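Local coordinates for protein phosphopantothenoylcysteine decarboxylase (Cryptococcus neoformans, PDB 6EOA) that binds flavin mononucleotide between its subunits and probably decarboxylates phosphopantothenoylcysteine on the pathway to coenzyme A, at residues Val67-Lys71 / Ala72-Phe76; Glu80-Asp83 / Asn84-Ser88; Lys218-Asp221 / Trp222-Val226; Asp52-Gly55 / Ala56-Ser60. One frame throughout, in Å; residues are numbered along the deposited sequence.

Contact 1 (Val67-Lys71 / Ala72-Phe76). With FMN (flavin mononucleotide), chain B.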
# COMPACT_ATOMS: atom_id res chain seq x y z
N VAL A 67 -15.57 17.04 0.69
CA VAL A 67 -15.31 15.82 -0.06
C VAL A 67 -13.84 15.42 -0.02
O VAL A 67 -12.96 16.25 -0.26
CB VAL A 67 -15.74 15.98 -1.53
CG1 VAL A 67 -15.43 14.71 -2.33
CG2 VAL A 67 -17.22 16.33 -1.61
N VAL A 68 -13.59 14.15 0.28
CA VAL A 68 -12.25 13.59 0.19
C VAL A 68 -12.20 12.52 -0.89
O VAL A 68 -12.95 11.54 -0.84
CB VAL A 68 -11.80 12.97 1.53
CG1 VAL A 68 -10.46 12.24 1.36
CG2 VAL A 68 -11.71 14.05 2.60
N ALA A 69 -11.34 12.72 -1.88
CA ALA A 69 -11.25 11.79 -3.00
C ALA A 69 -9.92 11.06 -2.99
O ALA A 69 -8.87 11.67 -2.93
CB ALA A 69 -11.44 12.53 -4.31
N THR A 70 -9.98 9.73 -3.04
CA THR A 70 -8.78 8.95 -3.26
C THR A 70 -8.34 9.19 -4.70
O THR A 70 -9.13 9.68 -5.51
CB THR A 70 -9.02 7.46 -3.03
OG1 THR A 70 -9.86 6.93 -4.06
CG2 THR A 70 -9.67 7.23 -1.68
N LYS A 71 -7.09 8.88 -5.02
CA LYS A 71 -6.59 9.17 -6.36
C LYS A 71 -7.41 8.44 -7.42
O LYS A 71 -7.73 9.01 -8.46
CB LYS A 71 -5.11 8.79 -6.50
CG LYS A 71 -4.59 9.05 -7.91
CD LYS A 71 -3.21 8.46 -8.16
CE LYS A 71 -2.57 9.12 -9.38
NZ LYS A 71 -1.46 8.30 -9.96
N ALA A 72 -7.75 7.19 -7.14
CA ALA A 72 -8.53 6.39 -8.08
C ALA A 72 -9.92 6.99 -8.34
O ALA A 72 -10.42 6.92 -9.46
CB ALA A 72 -8.66 4.96 -7.57
N SER A 73 -10.54 7.57 -7.32
CA SER A 73 -11.89 8.10 -7.46
C SER A 73 -11.91 9.32 -8.37
O SER A 73 -12.93 9.63 -8.99
CB SER A 73 -12.49 8.46 -6.10
OG SER A 73 -11.96 9.67 -5.61
N THR A 74 -10.78 10.01 -8.46
CA THR A 74 -10.69 11.21 -9.29
C THR A 74 -10.75 10.88 -10.78
O THR A 74 -10.90 11.77 -11.61
CB THR A 74 -9.39 12.00 -9.01
OG1 THR A 74 -8.26 11.19 -9.36
CG2 THR A 74 -9.31 12.40 -7.55
N TYR A 75 -10.63 9.60 -11.11
CA TYR A 75 -10.77 9.15 -12.49
C TYR A 75 -12.24 9.08 -12.92
O TYR A 75 -12.53 9.04 -14.11
CB TYR A 75 -10.13 7.77 -12.68
CG TYR A 75 -8.63 7.79 -12.83
CD1 TYR A 75 -8.04 8.00 -14.07
CD2 TYR A 75 -7.80 7.58 -11.73
CE1 TYR A 75 -6.66 8.01 -14.22
CE2 TYR A 75 -6.42 7.59 -11.87
CZ TYR A 75 -5.86 7.81 -13.11
OH TYR A 75 -4.49 7.82 -13.25
N PHE A 76 -13.15 9.06 -11.95
CA PHE A 76 -14.56 8.85 -12.27
C PHE A 76 -15.36 10.14 -12.25
O PHE A 76 -16.48 10.19 -12.75
CB PHE A 76 -15.17 7.84 -11.30
CG PHE A 76 -14.51 6.49 -11.34
CD1 PHE A 76 -14.89 5.54 -12.27
CD2 PHE A 76 -13.50 6.17 -10.44
CE1 PHE A 76 -14.28 4.30 -12.31
CE2 PHE A 76 -12.89 4.93 -10.48
CZ PHE A 76 -13.28 3.99 -11.41
N1 FMN B . -12.83 -1.51 -7.40
C2 FMN B . -13.95 -1.70 -6.62
O2 FMN B . -13.82 -2.14 -5.47
N3 FMN B . -15.20 -1.40 -7.12
C4 FMN B . -15.35 -0.92 -8.40
O4 FMN B . -16.47 -0.66 -8.84
C4A FMN B . -14.22 -0.72 -9.20
N5 FMN B . -14.34 -0.24 -10.49
C5A FMN B . -13.22 -0.05 -11.27
C6 FMN B . -13.34 0.45 -12.56
C7 FMN B . -12.21 0.64 -13.35
C7M FMN B . -12.34 1.17 -14.75
C8 FMN B . -10.95 0.34 -12.83
C8M FMN B . -9.71 0.54 -13.66
C9 FMN B . -10.83 -0.15 -11.54
C9A FMN B . -11.96 -0.35 -10.76
N10 FMN B . -11.83 -0.83 -9.47
C10 FMN B . -12.96 -1.03 -8.69
C1' FMN B . -10.48 -1.16 -8.91
C2' FMN B . -9.96 0.01 -8.09
O2' FMN B . -10.16 1.24 -8.77
C3' FMN B . -8.48 -0.17 -7.79
O3' FMN B . -8.34 -1.26 -6.91
C4' FMN B . -7.90 1.09 -7.16
O4' FMN B . -6.49 1.04 -7.17
C5' FMN B . -8.40 1.24 -5.73
O5' FMN B . -8.06 2.52 -5.24
P FMN B . -8.86 3.14 -3.98
O1P FMN B . -8.40 2.44 -2.72
O2P FMN B . -10.35 2.96 -4.13
O3P FMN B . -8.54 4.61 -3.91

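Contact 2 (Glu80-Asp83 / Asn84-Ser88)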
# COMPACT_ATOMS: atom_id res chain seq x y z
N GLU A 80 -15.46 19.94 -11.54
CA GLU A 80 -16.45 20.67 -12.31
C GLU A 80 -17.74 19.86 -12.45
O GLU A 80 -18.82 20.44 -12.59
CB GLU A 80 -15.90 21.04 -13.68
CG GLU A 80 -16.28 22.45 -14.11
CD GLU A 80 -15.98 23.49 -13.03
OE1 GLU A 80 -14.90 23.41 -12.40
OE2 GLU A 80 -16.82 24.38 -12.82
N ASP A 81 -17.62 18.54 -12.39
CA ASP A 81 -18.80 17.68 -12.33
C ASP A 81 -19.60 18.03 -11.08
O ASP A 81 -20.82 18.16 -11.13
CB ASP A 81 -18.42 16.20 -12.33
CG ASP A 81 -17.86 15.73 -13.66
OD1 ASP A 81 -18.22 16.32 -14.70
OD2 ASP A 81 -17.05 14.78 -13.66
N VAL A 82 -18.89 18.17 -9.96
CA VAL A 82 -19.51 18.55 -8.70
C VAL A 82 -20.15 19.94 -8.81
O VAL A 82 -21.31 20.13 -8.41
CB VAL A 82 -18.49 18.56 -7.55
CG1 VAL A 82 -19.10 19.16 -6.29
CG2 VAL A 82 -17.98 17.15 -7.27
N ASP A 83 -19.41 20.89 -9.35
CA ASP A 83 -19.91 22.25 -9.53
C ASP A 83 -21.14 22.29 -10.44
O ASP A 83 -22.13 22.96 -10.12
CB ASP A 83 -18.82 23.15 -10.10
CG ASP A 83 -17.76 23.51 -9.07
OD1 ASP A 83 -17.73 22.87 -8.00
OD2 ASP A 83 -16.97 24.44 -9.33
N ASN A 84 -21.09 21.58 -11.56
CA ASN A 84 -22.25 21.45 -12.44
C ASN A 84 -23.43 20.85 -11.69
O ASN A 84 -24.57 21.26 -11.87
CB ASN A 84 -21.92 20.57 -13.65
CG ASN A 84 -21.10 21.31 -14.70
OD1 ASN A 84 -21.01 22.53 -14.69
ND2 ASN A 84 -20.51 20.55 -15.62
N SER A 85 -23.12 19.88 -10.83
CA SER A 85 -24.15 19.17 -10.08
C SER A 85 -24.77 20.05 -8.99
O SER A 85 -25.96 19.92 -8.69
CB SER A 85 -23.55 17.90 -9.46
OG SER A 85 -24.56 17.08 -8.91
N VAL A 86 -23.97 20.94 -8.42
CA VAL A 86 -24.47 21.89 -7.43
C VAL A 86 -25.42 22.90 -8.08
O VAL A 86 -26.52 23.15 -7.58
CB VAL A 86 -23.32 22.63 -6.72
CG1 VAL A 86 -23.86 23.79 -5.90
CG2 VAL A 86 -22.53 21.67 -5.84
N ARG A 87 -25.00 23.45 -9.21
CA ARG A 87 -25.84 24.39 -9.96
C ARG A 87 -27.15 23.75 -10.38
O ARG A 87 -28.21 24.38 -10.33
CB ARG A 87 -25.11 24.92 -11.19
CG ARG A 87 -23.83 25.68 -10.90
CD ARG A 87 -23.23 26.21 -12.18
NE ARG A 87 -21.85 26.62 -11.98
CZ ARG A 87 -20.80 25.90 -12.35
NH1 ARG A 87 -20.97 24.73 -12.95
NH2 ARG A 87 -19.58 26.35 -12.13
N SER A 88 -27.07 22.50 -10.81
CA SER A 88 -28.24 21.75 -11.23
C SER A 88 -29.24 21.61 -10.09
O SER A 88 -30.45 21.78 -10.28
CB SER A 88 -27.83 20.38 -11.76
OG SER A 88 -28.97 19.62 -12.13

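Contact 3 (Lys218-Asp221 / Trp222-Val226)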
# COMPACT_ATOMS: atom_id res chain seq x y z
N LYS A 218 -23.35 -3.86 -6.03
CA LYS A 218 -23.72 -2.51 -6.43
C LYS A 218 -23.96 -1.65 -5.20
O LYS A 218 -24.60 -2.09 -4.24
CB LYS A 218 -24.96 -2.53 -7.32
CG LYS A 218 -25.45 -1.16 -7.76
CD LYS A 218 -26.34 -1.26 -9.00
CE LYS A 218 -26.21 -0.02 -9.87
NZ LYS A 218 -25.95 -0.38 -11.29
N MET A 219 -23.44 -0.43 -5.23
CA MET A 219 -23.58 0.49 -4.10
C MET A 219 -25.05 0.77 -3.79
O MET A 219 -25.90 0.75 -4.69
CB MET A 219 -22.87 1.81 -4.40
CG MET A 219 -22.73 2.72 -3.19
SD MET A 219 -21.99 4.31 -3.60
CE MET A 219 -23.18 4.94 -4.78
N THR A 220 -25.33 0.99 -2.52
CA THR A 220 -26.63 1.52 -2.11
C THR A 220 -26.93 2.74 -2.96
O THR A 220 -26.05 3.58 -3.17
CB THR A 220 -26.63 1.91 -0.62
OG1 THR A 220 -26.16 0.81 0.17
CG2 THR A 220 -28.03 2.30 -0.18
N ASP A 221 -28.15 2.82 -3.49
CA ASP A 221 -28.51 3.92 -4.37
C ASP A 221 -28.21 5.26 -3.70
O ASP A 221 -28.48 5.44 -2.52
CB ASP A 221 -29.98 3.84 -4.77
CG ASP A 221 -30.34 4.83 -5.86
OD1 ASP A 221 -30.08 4.53 -7.05
OD2 ASP A 221 -30.87 5.91 -5.54
N TRP A 222 -27.63 6.19 -4.46
CA TRP A 222 -27.13 7.43 -3.89
C TRP A 222 -28.24 8.24 -3.21
O TRP A 222 -27.98 8.96 -2.25
CB TRP A 222 -26.44 8.27 -4.97
CG TRP A 222 -27.35 8.85 -6.01
CD1 TRP A 222 -27.69 8.30 -7.20
CD2 TRP A 222 -28.02 10.12 -5.95
NE1 TRP A 222 -28.54 9.13 -7.89
CE2 TRP A 222 -28.76 10.25 -7.14
CE3 TRP A 222 -28.08 11.14 -5.00
CZ2 TRP A 222 -29.55 11.38 -7.41
CZ3 TRP A 222 -28.86 12.26 -5.27
CH2 TRP A 222 -29.58 12.36 -6.46
N ARG A 223 -29.46 8.12 -3.70
CA ARG A 223 -30.59 8.80 -3.08
C ARG A 223 -30.87 8.20 -1.71
O ARG A 223 -31.25 8.90 -0.77
CB ARG A 223 -31.83 8.72 -3.96
CG ARG A 223 -31.67 9.42 -5.30
CD ARG A 223 -32.82 9.11 -6.24
NE ARG A 223 -32.39 9.16 -7.63
CZ ARG A 223 -32.00 8.09 -8.33
NH1 ARG A 223 -32.00 6.89 -7.76
NH2 ARG A 223 -31.63 8.23 -9.59
N ASP A 224 -30.68 6.89 -1.59
CA ASP A 224 -30.83 6.22 -0.30
C ASP A 224 -29.73 6.68 0.64
O ASP A 224 -29.99 6.92 1.82
CB ASP A 224 -30.82 4.71 -0.47
CG ASP A 224 -32.02 4.20 -1.25
OD1 ASP A 224 -33.06 4.88 -1.25
OD2 ASP A 224 -31.91 3.12 -1.87
N ILE A 225 -28.52 6.82 0.12
CA ILE A 225 -27.39 7.35 0.89
C ILE A 225 -27.71 8.70 1.50
O ILE A 225 -27.47 8.94 2.68
CB ILE A 225 -26.12 7.50 0.03
CG1 ILE A 225 -25.82 6.19 -0.70
CG2 ILE A 225 -24.94 7.91 0.90
CD1 ILE A 225 -25.45 5.09 0.22
N VAL A 226 -28.25 9.60 0.67
CA VAL A 226 -28.56 10.95 1.10
C VAL A 226 -29.59 10.95 2.22
O VAL A 226 -29.45 11.68 3.21
CB VAL A 226 -29.07 11.82 -0.07
CG1 VAL A 226 -29.58 13.16 0.43
CG2 VAL A 226 -27.98 12.01 -1.10

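Contact 4 (Asp52-Gly55 / Ala56-Ser60)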
# COMPACT_ATOMS: atom_id res chain seq x y z
N ASP A 52 -23.80 13.82 -7.59
CA ASP A 52 -25.23 13.86 -7.29
C ASP A 52 -25.47 13.93 -5.78
O ASP A 52 -26.40 14.60 -5.32
CB ASP A 52 -25.94 12.64 -7.88
CG ASP A 52 -25.88 12.62 -9.39
OD1 ASP A 52 -26.68 13.34 -10.03
OD2 ASP A 52 -25.04 11.88 -9.94
N ILE A 53 -24.64 13.22 -5.02
CA ILE A 53 -24.73 13.22 -3.57
C ILE A 53 -24.38 14.60 -3.02
O ILE A 53 -25.11 15.16 -2.19
CB ILE A 53 -23.79 12.17 -2.95
CG1 ILE A 53 -24.28 10.76 -3.27
CG2 ILE A 53 -23.69 12.35 -1.45
CD1 ILE A 53 -23.33 9.66 -2.83
N VAL A 54 -23.27 15.16 -3.49
CA VAL A 54 -22.82 16.47 -3.05
C VAL A 54 -23.86 17.54 -3.36
O VAL A 54 -24.16 18.40 -2.53
CB VAL A 54 -21.48 16.85 -3.70
CG1 VAL A 54 -21.07 18.27 -3.31
CG2 VAL A 54 -20.40 15.85 -3.31
N GLY A 55 -24.42 17.47 -4.57
CA GLY A 55 -25.45 18.40 -4.98
C GLY A 55 -26.66 18.34 -4.07
O GLY A 55 -27.25 19.37 -3.73
N ALA A 56 -27.02 17.13 -3.65
CA ALA A 56 -28.17 16.93 -2.77
C ALA A 56 -27.89 17.42 -1.35
O ALA A 56 -28.78 17.94 -0.68
CB ALA A 56 -28.57 15.46 -2.75
N LEU A 57 -26.66 17.23 -0.89
CA LEU A 57 -26.29 17.65 0.46
C LEU A 57 -26.17 19.17 0.54
O LEU A 57 -26.54 19.77 1.55
CB LEU A 57 -24.97 16.99 0.88
CG LEU A 57 -25.05 15.47 1.09
CD1 LEU A 57 -23.74 14.93 1.63
CD2 LEU A 57 -26.21 15.12 2.02
N VAL A 58 -25.65 19.80 -0.51
CA VAL A 58 -25.56 21.26 -0.57
C VAL A 58 -26.95 21.88 -0.46
O VAL A 58 -27.19 22.78 0.35
CB VAL A 58 -24.89 21.75 -1.87
CG1 VAL A 58 -25.08 23.26 -2.03
CG2 VAL A 58 -23.41 21.39 -1.89
N LYS A 59 -27.87 21.40 -1.29
CA LYS A 59 -29.23 21.92 -1.34
C LYS A 59 -29.97 21.73 -0.02
O LYS A 59 -30.83 22.53 0.34
CB LYS A 59 -30.02 21.25 -2.48
CG LYS A 59 -31.45 21.74 -2.63
CD LYS A 59 -32.34 20.66 -3.23
CE LYS A 59 -32.22 19.37 -2.43
NZ LYS A 59 -32.36 18.16 -3.28
N SER A 60 -29.62 20.67 0.70
CA SER A 60 -30.21 20.40 2.01
C SER A 60 -29.88 21.55 2.96
O SER A 60 -28.72 21.88 3.15
CB SER A 60 -29.72 19.07 2.57
OG SER A 60 -30.59 18.58 3.57

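Contact 1 (Val67-Lys71 / Ala72-Phe76)
Just past strand 63-69, Thr70 and Lys71 turn the chain into the 3-10 segment 73-75, with Lys71 O accepting a backbone bond of 3.2 Å from Thr74 N. Thr70 O also receives weak bonds from the amides of Ser73 and Thr74. The side chain of Thr70 turns this bend into a phosphate contact: OG1 lies between its own backbone N and carbonyl carbon (chi1 69°) and donates to O3P of FMN at 2.7 Å. The same hydroxyl accepts a weak bond from Ser73 N at 3.4 Å, which may help hold its rotation. Next to it, the methyl CB of Ala72 packs at 3.4 Å against FMN O5', the oxygen that joins the phosphate to the ribityl chain. On the sheet side of the turn Ser73 OG approaches Thr70 O to 2.8 Å, touches the CB of Ala69 and hydrogen-bonds Thr41 OG1. Phe76 reaches the other end of the cofactor, its CZ 3.7 Å from FMN C6, which lies at the ring's edge near its plane. Tyr75 stacks on Trp112 of the second subunit, and Cys152 O of that subunit is also hydrogen-bonded to FMN, so the site is shared between two chains as expected for the HFCD family. Strand 63-69 runs parallel between strands 35-41 and 105-106, Val68 and Thr70 touching helix 155-162; the turn at its C-terminal end brings Thr70 to the phosphate before the chain enters helix 79-89.

Contact 2 (Glu80-Asp83 / Asn84-Ser88)
Arg87 reaches back along the helix to Glu80, two turns earlier, where NH2 and OE2 form a salt bridge of 3.5 Å. As a hydrogen bond it is weak but straight (N-H...O 173°): OE2 meets the edge of the guanidinium, and the two flat groups are 29° from coplanar. A bend at chi2 (50°) turns the Glu80 carboxylate along the helix, while Arg87 stays extended from CG to NE. On the way Arg87 CG passes 3.3 Å from Asp83 O, and that oxygen lies over one face of the guanidinium. The carboxylate of Asp83 lies well out of the guanidinium plane, its OD2 4.3 Å from Arg87 NH2, so it offers charge but no directed bond. It is positioned instead by His100 ND1 at OD2 and Gln79 NE2 at OD1. Apolar contact runs along another side of the helix, where Val86 CG2 rests 4.3 Å from Val82 CG1. Ser85 OG bonds Pro51 O, and Asp81 OD2 takes Ser78 N. Helix 79-89 is the crossover between strands 63-69 and 105-106; Val82 and Val86 face helix 50-59, while Arg87 packs on Phe101 in the loop beyond.

Contact 3 (Lys218-Asp221 / Trp222-Val226)
Asp221 caps the helix that starts at Trp222: its OD2 accepts Arg223 N at 3.2 Å (N-H...O 148°), approached from above the carboxylate plane. With CG swung away from its own backbone N (chi1 -171°), the carboxylate comes round to the first turn of the helix. The main chain adds a bond of 3.0 Å from Ile225 N to Asp221 O, and a weak one from Asp224 N. Charge pairing uses the same carboxylate oxygen, which forms a salt bridge of 2.7 Å with Arg223 NH1, though that N-H points poorly at it. Arg223 is also spread over the indole of Trp222: CG lies above the ring centre, and the indole NE1 sits over the guanidinium centre. The apolar contact joins Thr220 to Ile225, the residues just before the cap and four after it, as in a hydrophobic staple; Thr220 CB and Ile225 CD1 are tight at 3.5 Å. Thr220 OG1 hydrogen-bonds Ser201 OG. Helix 222-237 thus begins with Trp222 and Val226 against helix 50-59, and with Ile225 facing strands 133-139 and 169-173 of the parallel sheet.

Contact 4 (Asp52-Gly55 / Ala56-Ser60)
Leu57 packs back onto Ile53, one turn earlier in the same helix. Starting from its backbone, Leu57 N donates to Ile53 O at 2.9 Å. CB then stands 3.6 Å from that oxygen, and CG comes closer, to 3.3 Å from Ile53 O, because chi1 of -67° sets CG beside the backbone N. At the tip, CD1 meets Ile53 CG2 at 4.0 Å. The two side chains lie alongside each other and point the same way, an apolar pair on one side of the helix. A second pair follows one residue on: Val54 CG1 and Val58 CG2 are 4.2 Å apart, and Val58 CG2 also sits 3.1 Å from Val54 O. Backbone bonds from Ala56 N to Asp52 O, Val58 N to Val54 O and Lys59 N to Gly55 O complete the turns. The last turn closes at Ser60, where helical geometry stops; its N bonds Ala56 O and its OG bonds Glu230 OE2. Helix 50-59 is the beta-alpha-beta crossover from strand 35-41 to strand 63-69: Val54, Leu57 and Val58 lie on Val65 of that second strand, Leu57 also touches Ile229 of helix 222-237, and Val58 turns to Leu90 and Val103 of nearby loops.

In the fold
Along the chain the order is contact 4, contact 1, contact 2, contact 3. The first three follow two consecutive beta-alpha-beta crossovers, through helix 50-59, strand 63-69 with its turn, and helix 79-89. Contact 4 is the hub: its centre is about 10 Å from that of contact 2, 13 Å from contact 3 and 18 Å from contact 1, and it touches all three. Val54 CG2 meets Val67 CG2 of the strand at 3.6 Å, while helices 79-89 and 222-237 pack against helix 50-59. Contacts 2 and 3 do not touch each other. Of the four, contact 1 reaches FMN, past the end of strand 63-69; the others lie in or at the start of helices packed beside the parallel sheet.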